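Local coordinates for beta-N-acetylhexosaminidase (Beutenbergia cavernae, PDB 5BU9), which probably cleaves terminal non-reducing N-acetyl-D-hexosamine residues from N-acetyl-beta-D-hexosaminides by hydrolysis, as a member of glycosyl hydrolase family 3, at residues 244-249 with 285-290. Residues are numbered along the deposited sequence; the frame is centred on the assembly and turned at random.
Sequences AAFSRE and AILAIE
Leu287 lays its CB over one face of the Phe246 ring, a CH-pi contact 4.1 Å from CB to the ring centroid and 22° off the normal. The methylene is displaced from the centre over CG and CD1, and farther out Leu287 CD1 reaches Phe246 CD2 at 3.9 Å. With CG anti to its own carbonyl carbon (chi1 -59°), Phe246 places its ring against Leu287 and Ala288 of helix 281-291, CE1 meeting the methyl CB of Ala288 at 4.3 Å. Trp279 packs edge-to-face with the same ring, so an alanine at Phe246 would probably open a gap between Leu287, Ala288 and that indole. Backbone packing is close too, Ala245 O lying 3.6 Å from Ala288 CA.

Within the TIM-barrel-type domain, the contact sets the 3-10 turn 244-246 and the first residue of helix 248-258 against helix 281-291; these helices precede strands 264-267 and 296-298. Ser247 is the N-cap of helix 248-258, its OG bonded to Ile250 N and Asp239.

Polar links run alongside. A water donates to both Phe246 O and Leu287 O, bridging the two backbones. Arg248, kinked at chi2 (70°), brings NH1 to Glu290 O at 2.9 Å, near the end of helix 281-291; the bond is moderately bent, NH1 coming in from above the carbonyl plane, while the oxygen lies near the guanidinium edge, a little out of its plane.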
loop_
_atom_site.group_PDB
_atom_site.type_symbol
_atom_site.label_atom_id
_atom_site.label_comp_id
_atom_site.label_asym_id
_atom_site.label_seq_id
_atom_site.Cartn_x
_atom_site.Cartn_y
_atom_site.Cartn_z
ATOM N N ALA A 244 -11.512 2.360 8.503
ATOM C CA ALA A 244 -11.899 1.817 7.177
ATOM C C ALA A 244 -11.190 0.509 6.894
ATOM O O ALA A 244 -11.806 -0.412 6.406
ATOM C CB ALA A 244 -11.606 2.837 6.041
ATOM N N ALA A 245 -9.892 0.436 7.228
ATOM C CA ALA A 245 -9.069 -0.740 6.949
ATOM C C ALA A 245 -9.588 -2.007 7.649
ATOM O O ALA A 245 -9.263 -3.126 7.233
ATOM C CB ALA A 245 -7.603 -0.491 7.339
ATOM N N PHE A 246 -10.396 -1.814 8.687
ATOM C CA PHE A 246 -10.974 -2.901 9.473
ATOM C C PHE A 246 -12.455 -3.057 9.173
ATOM O O PHE A 246 -13.140 -3.812 9.845
ATOM C CB PHE A 246 -10.838 -2.658 10.996
ATOM C CG PHE A 246 -9.397 -2.486 11.492
ATOM C CD1 PHE A 246 -8.315 -2.886 10.723
ATOM C CD2 PHE A 246 -9.152 -1.958 12.757
ATOM C CE1 PHE A 246 -7.014 -2.730 11.187
ATOM C CE2 PHE A 246 -7.842 -1.784 13.224
ATOM C CZ PHE A 246 -6.781 -2.171 12.437
ATOM N N SER A 247 -12.968 -2.321 8.193
ATOM C CA SER A 247 -14.405 -2.375 7.928
ATOM C C SER A 247 -14.757 -3.373 6.824
ATOM O O SER A 247 -14.426 -3.158 5.650
ATOM C CB SER A 247 -14.916 -0.986 7.555
ATOM O OG SER A 247 -16.228 -1.063 7.059
ATOM N N ARG A 248 -15.430 -4.466 7.182
ATOM C CA ARG A 248 -15.937 -5.359 6.147
ATOM C C ARG A 248 -16.759 -4.565 5.107
ATOM O O ARG A 248 -16.614 -4.769 3.896
ATOM C CB ARG A 248 -16.785 -6.476 6.747
ATOM C CG ARG A 248 -17.209 -7.564 5.736
ATOM C CD ARG A 248 -16.009 -8.406 5.287
ATOM N NE ARG A 248 -16.363 -9.336 4.227
ATOM C CZ ARG A 248 -15.560 -10.275 3.735
ATOM N NH1 ARG A 248 -14.350 -10.443 4.226
ATOM N NH2 ARG A 248 -15.969 -11.064 2.747
ATOM N N GLU A 249 -17.576 -3.623 5.568
ATOM C CA GLU A 249 -18.440 -2.894 4.644
ATOM C C GLU A 249 -17.670 -2.060 3.630
ATOM O O GLU A 249 -18.018 -2.010 2.445
ATOM C CB GLU A 249 -19.398 -1.967 5.386
ATOM C CG GLU A 249 -20.265 -1.230 4.389
ATOM C CD GLU A 249 -21.366 -0.450 5.033
ATOM O OE1 GLU A 249 -21.451 -0.471 6.282
ATOM O OE2 GLU A 249 -22.146 0.182 4.286
ATOM N N ALA A 285 -3.846 -7.135 12.503
ATOM C CA ALA A 285 -3.703 -8.009 11.355
ATOM C C ALA A 285 -5.010 -8.792 11.122
ATOM O O ALA A 285 -5.518 -8.887 9.991
ATOM C CB ALA A 285 -2.507 -8.972 11.546
ATOM N N ILE A 286 -5.550 -9.336 12.209
ATOM C CA ILE A 286 -6.729 -10.182 12.130
ATOM C C ILE A 286 -7.927 -9.376 11.625
ATOM O O ILE A 286 -8.629 -9.829 10.711
ATOM C CB ILE A 286 -7.016 -10.847 13.482
ATOM C CG1 ILE A 286 -6.003 -11.970 13.713
ATOM C CG2 ILE A 286 -8.433 -11.444 13.498
ATOM C CD1 ILE A 286 -5.939 -12.437 15.145
ATOM N N LEU A 287 -8.147 -8.183 12.187
ATOM C CA LEU A 287 -9.272 -7.357 11.751
ATOM C C LEU A 287 -9.119 -6.923 10.286
ATOM O O LEU A 287 -10.103 -6.904 9.546
ATOM C CB LEU A 287 -9.441 -6.126 12.649
ATOM C CG LEU A 287 -9.881 -6.399 14.104
ATOM C CD1 LEU A 287 -9.748 -5.141 14.889
ATOM C CD2 LEU A 287 -11.299 -6.898 14.218
ATOM N N ALA A 288 -7.905 -6.564 9.867
ATOM C CA ALA A 288 -7.675 -6.167 8.474
ATOM C C ALA A 288 -8.083 -7.316 7.522
ATOM O O ALA A 288 -8.872 -7.136 6.598
ATOM C CB ALA A 288 -6.184 -5.772 8.279
ATOM N N ILE A 289 -7.544 -8.500 7.782
ATOM C CA ILE A 289 -7.805 -9.669 6.984
ATOM C C ILE A 289 -9.312 -10.007 6.977
ATOM O O ILE A 289 -9.907 -10.225 5.919
ATOM C CB ILE A 289 -6.946 -10.817 7.493
ATOM C CG1 ILE A 289 -5.496 -10.521 7.174
ATOM C CG2 ILE A 289 -7.379 -12.165 6.854
ATOM C CD1 ILE A 289 -4.522 -11.486 7.846
ATOM N N GLU A 290 -9.954 -9.986 8.139
ATOM C CA GLU A 290 -11.386 -10.293 8.175
ATOM C C GLU A 290 -12.206 -9.313 7.359
ATOM O O GLU A 290 -13.255 -9.686 6.833
ATOM C CB GLU A 290 -11.928 -10.315 9.619
ATOM C CG GLU A 290 -11.447 -11.496 10.427
ATOM C CD GLU A 290 -12.016 -11.516 11.851
ATOM O OE1 GLU A 290 -12.279 -10.433 12.426
ATOM O OE2 GLU A 290 -12.222 -12.618 12.391
HETATM O O HOH W 1 -12.668 -6.598 10.366
#